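Local coordinates for protein gingipain R2 Pro-Domain (Porphyromonas gingivalis, PDB 4IEF) that is the pro-domain of the arginine-specific cysteine protease gingipain R2 and probably keeps the protease zymogen latent and assists its folding, at residues Met25-Phe30 / Glu168-Val173; Asp33-Thr38 / Pro50-Gly55; Ile98-Gly103 / Ile114-Gly119; Asn123-Phe128 / Pro158-Leu163; Leu141-Gly146 / Asp197-Val202. One frame throughout, in Å; residues are numbered along the deposited sequence.

Contact 1 (Met25-Phe30 / Glu168-Val173); sequences MSKVQF and EIVVAV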
# COMPACT_ATOMS: atom_id res chain seq x y z
N MET A 25 3.61 6.17 27.50
CA MET A 25 5.04 6.47 27.67
C MET A 25 5.89 5.34 27.06
O MET A 25 5.58 4.16 27.26
CB MET A 25 5.38 6.66 29.15
CG MET A 25 6.56 7.58 29.39
SD MET A 25 8.18 6.77 29.26
CE MET A 25 8.30 6.02 30.89
N SER A 26 6.95 5.71 26.30
CA SER A 26 7.83 4.76 25.61
C SER A 26 9.30 5.16 25.66
O SER A 26 9.64 6.33 25.48
CB SER A 26 7.42 4.62 24.14
OG SER A 26 6.21 3.90 23.97
N LYS A 27 10.17 4.17 25.84
CA LYS A 27 11.62 4.34 25.87
C LYS A 27 12.20 3.61 24.67
O LYS A 27 12.10 2.38 24.58
CB LYS A 27 12.21 3.84 27.19
CG LYS A 27 13.42 4.63 27.68
CD LYS A 27 13.84 4.17 29.07
CE LYS A 27 15.26 4.57 29.40
NZ LYS A 27 15.71 3.95 30.67
N VAL A 28 12.73 4.37 23.69
CA VAL A 28 13.25 3.81 22.44
C VAL A 28 14.76 4.04 22.36
O VAL A 28 15.24 5.16 22.56
CB VAL A 28 12.51 4.35 21.18
CG1 VAL A 28 12.99 3.66 19.90
CG2 VAL A 28 10.99 4.21 21.32
N GLN A 29 15.50 2.96 22.07
CA GLN A 29 16.94 2.98 21.90
C GLN A 29 17.31 2.89 20.43
O GLN A 29 16.83 2.02 19.70
CB GLN A 29 17.59 1.83 22.70
CG GLN A 29 19.05 1.55 22.32
CD GLN A 29 19.67 0.44 23.12
OE1 GLN A 29 19.90 0.58 24.32
NE2 GLN A 29 19.96 -0.68 22.48
N PHE A 30 18.18 3.80 20.00
CA PHE A 30 18.77 3.81 18.67
C PHE A 30 20.23 3.46 18.83
O PHE A 30 20.90 3.96 19.74
CB PHE A 30 18.61 5.17 17.96
CG PHE A 30 19.56 5.34 16.79
CD1 PHE A 30 20.84 5.85 16.97
CD2 PHE A 30 19.18 4.95 15.51
CE1 PHE A 30 21.74 5.94 15.91
CE2 PHE A 30 20.07 5.07 14.43
CZ PHE A 30 21.34 5.57 14.63
N GLU A 168 24.87 5.73 19.96
CA GLU A 168 23.70 5.36 20.74
C GLU A 168 22.90 6.59 21.17
O GLU A 168 23.49 7.59 21.59
CB GLU A 168 24.08 4.51 21.96
CG GLU A 168 22.89 3.89 22.66
CD GLU A 168 23.23 3.22 23.98
OE1 GLU A 168 23.32 1.97 24.00
OE2 GLU A 168 23.43 3.94 24.98
N ILE A 169 21.57 6.50 21.05
CA ILE A 169 20.60 7.51 21.47
C ILE A 169 19.42 6.79 22.11
O ILE A 169 18.78 5.97 21.46
CB ILE A 169 20.11 8.49 20.34
CG1 ILE A 169 21.27 9.16 19.57
CG2 ILE A 169 19.13 9.54 20.92
CD1 ILE A 169 20.86 9.77 18.19
N VAL A 170 19.11 7.11 23.38
CA VAL A 170 17.95 6.57 24.07
C VAL A 170 17.02 7.74 24.35
O VAL A 170 17.42 8.72 24.99
CB VAL A 170 18.27 5.74 25.35
CG1 VAL A 170 17.00 5.16 25.96
CG2 VAL A 170 19.28 4.63 25.05
N VAL A 171 15.77 7.64 23.85
CA VAL A 171 14.78 8.70 24.05
C VAL A 171 13.60 8.20 24.88
O VAL A 171 13.23 7.03 24.83
CB VAL A 171 14.29 9.34 22.72
CG1 VAL A 171 15.43 10.04 21.98
CG2 VAL A 171 13.56 8.34 21.82
N ALA A 172 12.99 9.13 25.63
CA ALA A 172 11.78 8.90 26.39
C ALA A 172 10.66 9.75 25.76
O ALA A 172 10.77 10.98 25.70
CB ALA A 172 11.99 9.27 27.86
N VAL A 173 9.64 9.09 25.22
CA VAL A 173 8.50 9.76 24.61
C VAL A 173 7.35 9.67 25.62
O VAL A 173 6.86 8.57 25.91
CB VAL A 173 8.14 9.21 23.20
CG1 VAL A 173 6.89 9.90 22.64
CG2 VAL A 173 9.32 9.37 22.23
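Phe30 and Ile169 face each other across an antiparallel strand pair in the main antiparallel sheet of the pro-domain, where 25-30 runs alongside 168-173 with the strand axes 168° apart. Both side chains drop to one face together with Ser26, Val28, Val171 and Val173, and they cross at a slant, Phe30 CD1 standing 4.1 Å from Ile169 CD1. The ring also meets Phe151 of strand 144-157, which places this face in the hydrophobic core. Next along, the Val28 side chain approaches that of Val171. In Val171 a chi1 of -63° puts CG1 anti to the carbonyl carbon and leaves CG2 between the backbone N and the carbonyl carbon, 4.2 Å from Val28 CB.

The other face carries Lys27, Gln29, Val170 and Ala172. Val170 forks between two extended neighbours: its CG1 lies 3.9 Å from Lys27 CE and its CG2 4.0 Å from Gln29 CB. Beside it the Gln29 amide and the Glu168 carboxylate have planes turned only 17° from parallel, but two acceptor oxygens face each other there; the carboxylate is instead paired with Arg31 in a salt bridge.

Between the two faces, Ser26, Val28 and Phe30 each exchange two backbone hydrogen bonds with Val173, Val171 and Ile169. The shortest of these six runs from Phe30 N to Ile169 O, 2.7 Å.

Contact 2 (Asp33-Thr38 / Pro50-Gly55); sequences DNLQFT and PTFTEG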
# COMPACT_ATOMS: atom_id res chain seq x y z
N ASP A 33 24.13 1.56 12.95
CA ASP A 33 24.36 0.29 12.29
C ASP A 33 24.79 0.52 10.84
O ASP A 33 24.13 1.26 10.11
CB ASP A 33 23.11 -0.60 12.37
CG ASP A 33 23.34 -2.02 11.88
OD1 ASP A 33 22.97 -2.31 10.73
OD2 ASP A 33 23.90 -2.82 12.65
N ASN A 34 25.90 -0.13 10.45
CA ASN A 34 26.50 -0.12 9.11
C ASN A 34 26.66 1.31 8.52
O ASN A 34 26.28 1.56 7.38
CB ASN A 34 25.69 -1.04 8.15
CG ASN A 34 26.39 -1.38 6.85
OD1 ASN A 34 27.61 -1.48 6.76
ND2 ASN A 34 25.61 -1.60 5.82
N LEU A 35 27.23 2.24 9.31
CA LEU A 35 27.47 3.60 8.82
C LEU A 35 28.54 3.59 7.72
O LEU A 35 29.65 3.11 7.95
CB LEU A 35 27.87 4.57 9.95
CG LEU A 35 28.26 5.99 9.51
CD1 LEU A 35 27.04 6.82 9.11
CD2 LEU A 35 29.06 6.69 10.59
N GLN A 36 28.18 4.07 6.53
CA GLN A 36 29.08 4.13 5.37
C GLN A 36 29.09 5.53 4.77
O GLN A 36 28.14 6.30 4.96
CB GLN A 36 28.68 3.10 4.28
CG GLN A 36 28.48 1.67 4.79
CD GLN A 36 29.21 0.60 4.03
OE1 GLN A 36 28.59 -0.34 3.51
NE2 GLN A 36 30.54 0.64 4.05
N PHE A 37 30.15 5.86 4.01
CA PHE A 37 30.30 7.15 3.35
C PHE A 37 30.63 6.91 1.88
O PHE A 37 31.54 6.14 1.57
CB PHE A 37 31.39 8.00 4.03
CG PHE A 37 31.05 8.40 5.45
CD1 PHE A 37 31.50 7.65 6.53
CD2 PHE A 37 30.29 9.54 5.70
CE1 PHE A 37 31.18 8.02 7.84
CE2 PHE A 37 29.97 9.90 7.01
CZ PHE A 37 30.41 9.14 8.07
N THR A 38 29.84 7.51 0.99
CA THR A 38 30.01 7.41 -0.47
C THR A 38 30.58 8.74 -0.98
O THR A 38 29.99 9.80 -0.76
CB THR A 38 28.66 7.04 -1.13
OG1 THR A 38 28.14 5.87 -0.50
CG2 THR A 38 28.79 6.79 -2.63
N PRO A 50 26.62 10.22 3.64
CA PRO A 50 26.50 9.19 4.69
C PRO A 50 25.27 8.31 4.50
O PRO A 50 24.23 8.79 4.06
CB PRO A 50 26.41 10.01 5.98
CG PRO A 50 26.52 11.47 5.58
CD PRO A 50 26.18 11.54 4.13
N THR A 51 25.41 7.01 4.82
CA THR A 51 24.33 6.02 4.76
C THR A 51 24.44 5.08 5.95
O THR A 51 25.55 4.74 6.36
CB THR A 51 24.34 5.20 3.45
OG1 THR A 51 25.64 4.68 3.19
CG2 THR A 51 23.83 5.98 2.25
N PHE A 52 23.29 4.66 6.50
CA PHE A 52 23.23 3.68 7.59
C PHE A 52 21.91 2.91 7.48
O PHE A 52 20.97 3.40 6.85
CB PHE A 52 23.42 4.32 8.99
CG PHE A 52 22.40 5.35 9.46
CD1 PHE A 52 21.23 4.95 10.09
CD2 PHE A 52 22.67 6.71 9.37
CE1 PHE A 52 20.31 5.89 10.56
CE2 PHE A 52 21.75 7.65 9.84
CZ PHE A 52 20.57 7.24 10.42
N THR A 53 21.85 1.71 8.08
CA THR A 53 20.66 0.85 8.06
C THR A 53 19.43 1.62 8.57
O THR A 53 19.47 2.20 9.66
CB THR A 53 20.90 -0.44 8.86
OG1 THR A 53 22.21 -0.94 8.59
CG2 THR A 53 19.87 -1.51 8.56
N GLU A 54 18.37 1.66 7.73
CA GLU A 54 17.08 2.32 7.95
C GLU A 54 17.23 3.87 7.98
O GLU A 54 16.28 4.58 8.35
CB GLU A 54 16.40 1.79 9.23
CG GLU A 54 14.89 1.72 9.17
CD GLU A 54 14.22 1.33 10.47
OE1 GLU A 54 14.81 0.54 11.24
OE2 GLU A 54 13.09 1.80 10.71
N GLY A 55 18.39 4.37 7.55
CA GLY A 55 18.66 5.80 7.45
C GLY A 55 18.00 6.40 6.22
O GLY A 55 18.08 5.81 5.14
O HOH W 1 22.71 -1.37 6.18
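Asp33 and Thr53 lock the open end of a beta hairpin whose strands, 36-42 and 45-51, pair through Gln36 with Thr51 and Phe37 with Pro50. On the packed side, Pro50 CB comes 3.7 Å from Phe37 CE2, and Leu35 CD1 lies 4.4 Å from Phe52 CD2. With CG between its backbone N and carbonyl carbon (chi1 62°), Phe52 sets its ring against Gly55 CA, which the type II beta turn from Phe52 to Gly55 brings back over one ring face. Leu154 of strand 144-157 also touches Leu35, Pro50 and Phe52, joining the hairpin to the main sheet.

The opposite, solvent side is polar. Gln36 leads outward beyond its CB, which passes 3.6 Å from Thr51 OG1. Farther along, one water accepts from Asn34 ND2 beside Thr53; its very short approach to Thr53 OG1 is doubtful.

Asp33 OD1 accepts on its anti lone pair the proton of Thr53 OG1, at 2.7 Å, while Thr53 N reaches Asp33 O at 3.1 Å. The second carboxylate oxygen, OD2, is bonded to Gln15. Asp33 thus grips Thr53 by backbone and side chain where strand pairing has ended, and the bond to OD1 would restrict the rotation of the hydroxyl.

Contact 3 (Ile98-Gly103 / Ile114-Gly119); sequences IAPSKG and IPYVYG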
# COMPACT_ATOMS: atom_id res chain seq x y z
N ILE A 98 30.88 16.86 4.19
CA ILE A 98 29.59 16.18 3.99
C ILE A 98 28.92 16.83 2.78
O ILE A 98 28.87 18.06 2.69
CB ILE A 98 28.69 16.21 5.26
CG1 ILE A 98 29.32 15.39 6.42
CG2 ILE A 98 27.23 15.78 4.99
CD1 ILE A 98 29.45 13.84 6.25
N ALA A 99 28.42 15.99 1.85
CA ALA A 99 27.74 16.41 0.63
C ALA A 99 26.44 17.17 0.92
O ALA A 99 25.73 16.81 1.86
CB ALA A 99 27.46 15.21 -0.25
N PRO A 100 26.10 18.22 0.13
CA PRO A 100 24.85 18.94 0.36
C PRO A 100 23.66 18.19 -0.24
O PRO A 100 23.80 17.49 -1.25
CB PRO A 100 25.09 20.28 -0.32
CG PRO A 100 26.03 19.97 -1.42
CD PRO A 100 26.83 18.76 -1.04
N SER A 101 22.49 18.33 0.38
CA SER A 101 21.29 17.65 -0.10
C SER A 101 20.79 18.23 -1.41
O SER A 101 20.85 19.44 -1.63
CB SER A 101 20.19 17.69 0.95
OG SER A 101 19.06 16.95 0.52
N LYS A 102 20.31 17.34 -2.29
CA LYS A 102 19.71 17.69 -3.58
C LYS A 102 18.22 18.00 -3.37
O LYS A 102 17.55 18.49 -4.28
CB LYS A 102 19.88 16.54 -4.59
CG LYS A 102 21.30 16.35 -5.09
CD LYS A 102 21.33 15.29 -6.17
CE LYS A 102 22.75 14.97 -6.56
NZ LYS A 102 22.81 14.00 -7.70
N GLY A 103 17.73 17.72 -2.16
CA GLY A 103 16.34 17.92 -1.78
C GLY A 103 15.45 16.87 -2.39
O GLY A 103 15.92 15.79 -2.78
N ILE A 114 21.73 16.04 -11.92
CA ILE A 114 21.55 17.11 -10.93
C ILE A 114 22.84 17.19 -10.10
O ILE A 114 23.25 16.18 -9.54
CB ILE A 114 20.27 16.94 -10.06
CG1 ILE A 114 18.99 16.93 -10.94
CG2 ILE A 114 20.17 18.03 -8.98
CD1 ILE A 114 17.76 16.31 -10.28
N PRO A 115 23.50 18.37 -10.02
CA PRO A 115 24.75 18.42 -9.25
C PRO A 115 24.50 18.70 -7.77
O PRO A 115 23.42 19.17 -7.39
CB PRO A 115 25.51 19.58 -9.91
CG PRO A 115 24.43 20.50 -10.41
CD PRO A 115 23.18 19.68 -10.61
N TYR A 116 25.50 18.43 -6.94
CA TYR A 116 25.46 18.74 -5.52
C TYR A 116 25.79 20.23 -5.38
O TYR A 116 26.87 20.65 -5.80
CB TYR A 116 26.46 17.85 -4.76
CG TYR A 116 26.02 16.40 -4.63
CD1 TYR A 116 26.43 15.45 -5.56
CD2 TYR A 116 25.22 15.99 -3.58
CE1 TYR A 116 26.04 14.11 -5.44
CE2 TYR A 116 24.83 14.66 -3.45
CZ TYR A 116 25.23 13.72 -4.38
OH TYR A 116 24.83 12.41 -4.25
N VAL A 117 24.84 21.03 -4.90
CA VAL A 117 25.00 22.47 -4.75
C VAL A 117 24.92 22.83 -3.26
O VAL A 117 23.98 22.44 -2.56
CB VAL A 117 24.01 23.28 -5.64
CG1 VAL A 117 22.56 22.89 -5.39
CG2 VAL A 117 24.21 24.79 -5.51
N TYR A 118 25.93 23.56 -2.78
CA TYR A 118 26.04 24.01 -1.39
C TYR A 118 25.21 25.27 -1.18
O TYR A 118 25.31 26.21 -1.97
CB TYR A 118 27.51 24.26 -1.01
CG TYR A 118 28.36 23.01 -1.03
CD1 TYR A 118 29.04 22.62 -2.18
CD2 TYR A 118 28.52 22.23 0.12
CE1 TYR A 118 29.82 21.47 -2.21
CE2 TYR A 118 29.31 21.09 0.11
CZ TYR A 118 29.96 20.70 -1.06
OH TYR A 118 30.74 19.57 -1.08
N GLY A 119 24.40 25.28 -0.12
CA GLY A 119 23.57 26.42 0.25
C GLY A 119 24.29 27.33 1.23
O GLY A 119 25.43 27.04 1.61
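Pro100 and Lys102 each lie against a tyrosine ring, joining two irregular segments of the long connection between strands 79-93 and 133-141. Four kinds of interaction hold them.

The first is CH-pi contact. Pro100 CG sits over the centre of the Tyr118 ring, 3.7 Å from the centroid and 10° off its normal. Lys102 CE does the same to Tyr116, 3.5 Å from the centroid of that ring. At the edge of the Tyr116 ring, and in its plane, lies Pro100 O, 3.1 Å from CD2.

The second is cation-pi. The lysine chain is extended beyond CG, which carries its methylenes across the Tyr116 face and leaves NZ beyond the centre, in an off-centre contact at 4.4 Å from the same centroid.

Apolar packing fills in around the rings: Pro100 CD is 3.8 Å from Tyr116 CB, and Ala99 CB touches Tyr116 CD2. The hairpin of strands 36-42 and 45-51 adds Val40 and Val49 beside Tyr116.

Hydrogen bonds complete the set. Lys102 NZ donates to Ile114 O at 2.9 Å, tilted 25° from the carbonyl plane, and also to Pro111 O, while Tyr118 OH bonds to Thr42.

The ammonium group is therefore held by two carbonyl oxygens and an aromatic face, a setting likely to favour its charged form and to tie down these loop segments without strand pairing.

Contact 4 (Asn123-Phe128 / Pro158-Leu163); sequences NEDKFF and PVTKTL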
# COMPACT_ATOMS: atom_id res chain seq x y z
N ASN A 123 28.01 28.22 5.48
CA ASN A 123 28.80 29.34 6.00
C ASN A 123 28.45 29.61 7.47
O ASN A 123 29.05 30.49 8.09
CB ASN A 123 28.59 30.60 5.14
CG ASN A 123 28.95 30.45 3.68
OD1 ASN A 123 30.12 30.44 3.27
ND2 ASN A 123 27.94 30.39 2.83
N GLU A 124 27.51 28.83 8.05
CA GLU A 124 27.03 28.98 9.43
C GLU A 124 27.81 28.07 10.39
O GLU A 124 27.84 26.85 10.21
CB GLU A 124 25.52 28.69 9.50
CG GLU A 124 24.66 29.77 8.87
CD GLU A 124 23.28 29.35 8.41
OE1 GLU A 124 22.88 29.77 7.30
OE2 GLU A 124 22.59 28.63 9.16
N ASP A 125 28.46 28.68 11.39
CA ASP A 125 29.26 27.99 12.40
C ASP A 125 28.37 27.45 13.53
O ASP A 125 28.29 28.04 14.61
CB ASP A 125 30.38 28.91 12.93
CG ASP A 125 31.42 28.25 13.83
OD1 ASP A 125 31.47 26.99 13.88
OD2 ASP A 125 32.22 28.98 14.45
N LYS A 126 27.69 26.32 13.25
CA LYS A 126 26.80 25.59 14.17
C LYS A 126 26.58 24.16 13.66
O LYS A 126 26.84 23.88 12.48
CB LYS A 126 25.45 26.32 14.36
CG LYS A 126 24.52 26.32 13.14
CD LYS A 126 23.10 26.66 13.55
CE LYS A 126 22.08 26.10 12.59
NZ LYS A 126 20.69 26.38 13.04
N PHE A 127 26.08 23.26 14.54
CA PHE A 127 25.81 21.88 14.16
C PHE A 127 24.40 21.73 13.61
O PHE A 127 23.43 22.17 14.24
CB PHE A 127 26.04 20.92 15.33
CG PHE A 127 27.50 20.57 15.51
CD1 PHE A 127 28.32 21.34 16.33
CD2 PHE A 127 28.06 19.49 14.83
CE1 PHE A 127 29.67 21.03 16.48
CE2 PHE A 127 29.41 19.18 14.98
CZ PHE A 127 30.21 19.95 15.81
N PHE A 128 24.31 21.14 12.41
CA PHE A 128 23.07 20.87 11.70
C PHE A 128 22.68 19.39 11.88
O PHE A 128 23.59 18.56 11.91
CB PHE A 128 23.21 21.20 10.20
CG PHE A 128 23.27 22.68 9.89
CD1 PHE A 128 22.13 23.36 9.48
CD2 PHE A 128 24.47 23.38 9.98
CE1 PHE A 128 22.18 24.73 9.17
CE2 PHE A 128 24.52 24.75 9.67
CZ PHE A 128 23.38 25.41 9.26
N PRO A 158 29.39 22.72 9.26
CA PRO A 158 30.06 22.91 7.96
C PRO A 158 31.30 23.81 7.99
O PRO A 158 32.20 23.60 7.17
CB PRO A 158 28.97 23.55 7.10
CG PRO A 158 27.69 23.38 7.84
CD PRO A 158 28.07 23.37 9.28
N VAL A 159 31.36 24.78 8.90
CA VAL A 159 32.48 25.72 9.03
C VAL A 159 33.72 25.01 9.64
O VAL A 159 34.83 25.20 9.13
CB VAL A 159 32.06 26.98 9.84
CG1 VAL A 159 33.26 27.81 10.28
CG2 VAL A 159 31.09 27.84 9.03
N THR A 160 33.53 24.21 10.70
CA THR A 160 34.64 23.51 11.37
C THR A 160 34.97 22.16 10.69
O THR A 160 36.02 21.58 10.99
CB THR A 160 34.36 23.31 12.87
OG1 THR A 160 33.25 22.43 13.03
CG2 THR A 160 34.11 24.62 13.61
N LYS A 161 34.07 21.67 9.80
CA LYS A 161 34.18 20.39 9.07
C LYS A 161 34.20 19.20 10.06
O LYS A 161 34.86 18.19 9.82
CB LYS A 161 35.42 20.37 8.13
CG LYS A 161 35.28 21.29 6.92
CD LYS A 161 36.48 21.23 5.97
CE LYS A 161 36.41 20.08 4.99
NZ LYS A 161 37.35 20.26 3.86
N THR A 162 33.47 19.35 11.18
CA THR A 162 33.40 18.34 12.22
C THR A 162 32.05 17.61 12.16
O THR A 162 30.98 18.24 12.17
CB THR A 162 33.67 18.96 13.60
OG1 THR A 162 34.96 19.59 13.58
CG2 THR A 162 33.63 17.94 14.73
N LEU A 163 32.13 16.28 12.09
CA LEU A 163 30.97 15.42 12.09
C LEU A 163 30.90 14.64 13.40
O LEU A 163 31.87 14.00 13.79
CB LEU A 163 30.98 14.46 10.89
CG LEU A 163 29.81 13.46 10.79
CD1 LEU A 163 28.55 14.11 10.21
CD2 LEU A 163 30.19 12.25 9.97
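Pro158 and Val159 bear on the loop 123-128 where strand 144-157 turns back into strand 162-176, a tight beta connection in which Lys161 and Thr162, both facing Asn157, form a G1 bulge. The contact lies at the surface and is made chiefly of carbon packing.

Among the apolar contacts, Phe128 and Pro158 cross at about a right angle, with Pro158 CD 3.7 Å from Phe128 CD2 and CG close behind. The phenyl ring is bordered within its own segment as well: Lys126 CE lies over one face, offset toward the rim, and Glu124 O is in plane at the edge. Val159 rises toward Asp125, their CB atoms 4.0 Å apart, and its CG1 lies beside the Asp125 side chain.

Carbon-to-oxygen contacts form a second group. The other Val159 methyl, CG2, anti to the carbonyl carbon, meets Asn123 O at 3.5 Å. Pro158 CD faces two backbone oxygens of the loop, Lys126 O at 3.5 Å and Glu124 O at 3.6 Å. Asp125, the centre of an inverse gamma turn, turns OD1 to within 3.6 Å of Thr160 CG2, while the same oxygen accepts a hydrogen bond from Asn157, whose own OD1 accepts from Thr160 N. Asn157 thus ties loop and turn together.

Farther on, the far end of the Phe127 ring reaches Thr162 at the start of strand 162-176, and the ring has a cation-pi contact with Arg164. The Phe127 side chain crosses that of Thr162 at a slant, CZ near the Thr162 methyl and CE2 3.4 Å from Thr162 O.

Contact 5 (Leu141-Gly146 / Asp197-Val202); sequences LRDVRG and DIYKSV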
# COMPACT_ATOMS: atom_id res chain seq x y z
N LEU A 141 -4.76 6.61 13.30
CA LEU A 141 -4.91 5.44 12.45
C LEU A 141 -6.05 4.63 13.04
O LEU A 141 -5.86 3.86 13.98
CB LEU A 141 -3.59 4.62 12.32
CG LEU A 141 -3.65 3.31 11.52
CD1 LEU A 141 -4.18 3.53 10.10
CD2 LEU A 141 -2.29 2.63 11.50
N ARG A 142 -7.27 4.88 12.51
CA ARG A 142 -8.54 4.28 12.91
C ARG A 142 -8.86 4.59 14.39
O ARG A 142 -9.38 5.67 14.67
CB ARG A 142 -8.59 2.77 12.59
CG ARG A 142 -10.00 2.22 12.59
CD ARG A 142 -10.17 1.01 11.71
NE ARG A 142 -11.59 0.72 11.51
CZ ARG A 142 -12.21 0.73 10.33
NH1 ARG A 142 -11.53 0.97 9.22
NH2 ARG A 142 -13.51 0.47 10.26
N ASP A 143 -8.53 3.68 15.33
CA ASP A 143 -8.81 3.85 16.75
C ASP A 143 -7.56 4.14 17.59
O ASP A 143 -7.66 4.24 18.82
CB ASP A 143 -9.52 2.59 17.30
CG ASP A 143 -10.85 2.27 16.64
OD1 ASP A 143 -10.98 1.16 16.07
OD2 ASP A 143 -11.76 3.12 16.69
N VAL A 144 -6.38 4.30 16.94
CA VAL A 144 -5.13 4.55 17.66
C VAL A 144 -4.49 5.87 17.21
O VAL A 144 -4.31 6.10 16.01
CB VAL A 144 -4.13 3.36 17.54
CG1 VAL A 144 -2.85 3.64 18.32
CG2 VAL A 144 -4.75 2.04 18.01
N ARG A 145 -4.13 6.73 18.19
CA ARG A 145 -3.43 7.99 17.95
C ARG A 145 -1.94 7.65 17.96
O ARG A 145 -1.45 7.06 18.91
CB ARG A 145 -3.79 9.08 18.99
CG ARG A 145 -3.24 10.47 18.63
CD ARG A 145 -3.84 11.56 19.49
NE ARG A 145 -3.20 12.87 19.30
CZ ARG A 145 -2.26 13.38 20.09
NH1 ARG A 145 -1.79 12.69 21.11
NH2 ARG A 145 -1.76 14.59 19.84
N GLY A 146 -1.27 7.97 16.86
CA GLY A 146 0.15 7.69 16.70
C GLY A 146 1.00 8.92 16.51
O GLY A 146 0.49 10.00 16.18
N ASP A 197 -3.73 -6.24 13.76
CA ASP A 197 -2.46 -6.65 13.16
C ASP A 197 -1.77 -5.48 12.44
O ASP A 197 -0.54 -5.49 12.31
CB ASP A 197 -2.66 -7.82 12.20
CG ASP A 197 -1.48 -8.77 12.22
OD1 ASP A 197 -1.42 -9.61 13.14
OD2 ASP A 197 -0.62 -8.67 11.33
N ILE A 198 -2.54 -4.47 11.99
CA ILE A 198 -2.01 -3.27 11.35
C ILE A 198 -1.31 -2.44 12.44
O ILE A 198 -0.18 -1.99 12.22
CB ILE A 198 -3.13 -2.48 10.59
CG1 ILE A 198 -3.57 -3.23 9.32
CG2 ILE A 198 -2.71 -1.03 10.27
CD1 ILE A 198 -4.95 -2.90 8.83
N TYR A 199 -1.96 -2.28 13.62
CA TYR A 199 -1.41 -1.54 14.76
C TYR A 199 -0.10 -2.16 15.25
O TYR A 199 0.84 -1.42 15.58
CB TYR A 199 -2.41 -1.50 15.93
CG TYR A 199 -3.77 -0.89 15.66
CD1 TYR A 199 -4.91 -1.38 16.29
CD2 TYR A 199 -3.91 0.23 14.84
CE1 TYR A 199 -6.16 -0.81 16.07
CE2 TYR A 199 -5.15 0.80 14.60
CZ TYR A 199 -6.27 0.29 15.23
OH TYR A 199 -7.51 0.86 15.03
N LYS A 200 -0.04 -3.51 15.28
CA LYS A 200 1.13 -4.28 15.72
C LYS A 200 2.33 -4.06 14.81
O LYS A 200 3.46 -3.98 15.30
CB LYS A 200 0.79 -5.78 15.80
CG LYS A 200 -0.11 -6.14 16.97
CD LYS A 200 -0.35 -7.65 17.05
CE LYS A 200 -1.30 -8.02 18.17
NZ LYS A 200 -0.67 -7.90 19.52
N SER A 201 2.09 -3.95 13.49
CA SER A 201 3.14 -3.76 12.48
C SER A 201 3.55 -2.29 12.33
O SER A 201 4.71 -2.03 12.02
CB SER A 201 2.70 -4.32 11.13
OG SER A 201 1.49 -3.73 10.69
N VAL A 202 2.62 -1.34 12.51
CA VAL A 202 2.91 0.09 12.39
C VAL A 202 3.61 0.59 13.67
O VAL A 202 4.66 1.22 13.57
CB VAL A 202 1.62 0.91 12.06
CG1 VAL A 202 1.82 2.41 12.28
CG2 VAL A 202 1.15 0.66 10.63
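Leu141 to Val144 form a type II' beta turn joining strands 133-141 and 144-157, closed by backbone hydrogen bonds in both directions between Leu141 and Val144; the partner 197-202 makes up nearly all of the short helix 196-202. The two backbones stay well apart, 7.7 Å between the CA atoms of Val144 and Tyr199, and side chains bridge the gap.

Tyr199 spans most of it. With CG anti to its carbonyl carbon (chi1 -58°), the ring extends across to the turn, where Val144 CG2 lies over its centre, 3.5 Å from the centroid and only 6° off the normal. Leu141 O comes up at the ring edge, 3.2 Å from Tyr199 CE2. At the end of the ring, Tyr199 OH accepts a hydrogen bond from Asp143 N at 3.0 Å and packs against Arg142 CB.

Beside the ring, Leu141 points its CD2 at the helix, 3.9 Å from Ile198 CG2, and meets Val202 tip to tip.

Beyond CB and CG the Arg142 chain turns from the helix, and its guanidinium bonds to backbone of the other protein chain; a basic side chain of that other chain forms a salt bridge with Asp197. After the helix, Phe203 continues the packing on the turn between strands 133-141 and 144-157 by touching Val144, while Tyr206 backs the Tyr199 ring.

In the fold
Contact 1 is the buried one, a regular strand pair in the main sheet; contacts 2, 3 and 5 are partly buried, and contact 4 lies at the surface. Contacts 1 and 4 share strand 162-176, while contact 5 reaches the same sheet through strand 144-157, about 39 Å from contact 4 between centres. Phe30 packs on Phe52 to join contacts 1 and 2; Ile98 touches Pro50, Phe37 and Leu163, linking contacts 2, 3 and 4. Backbone ladders dominate contact 1 and persist partly in contact 2, whereas the loop and helix contacts depend on side chains: tyrosine faces in 3 and 5, proline and valine in 4.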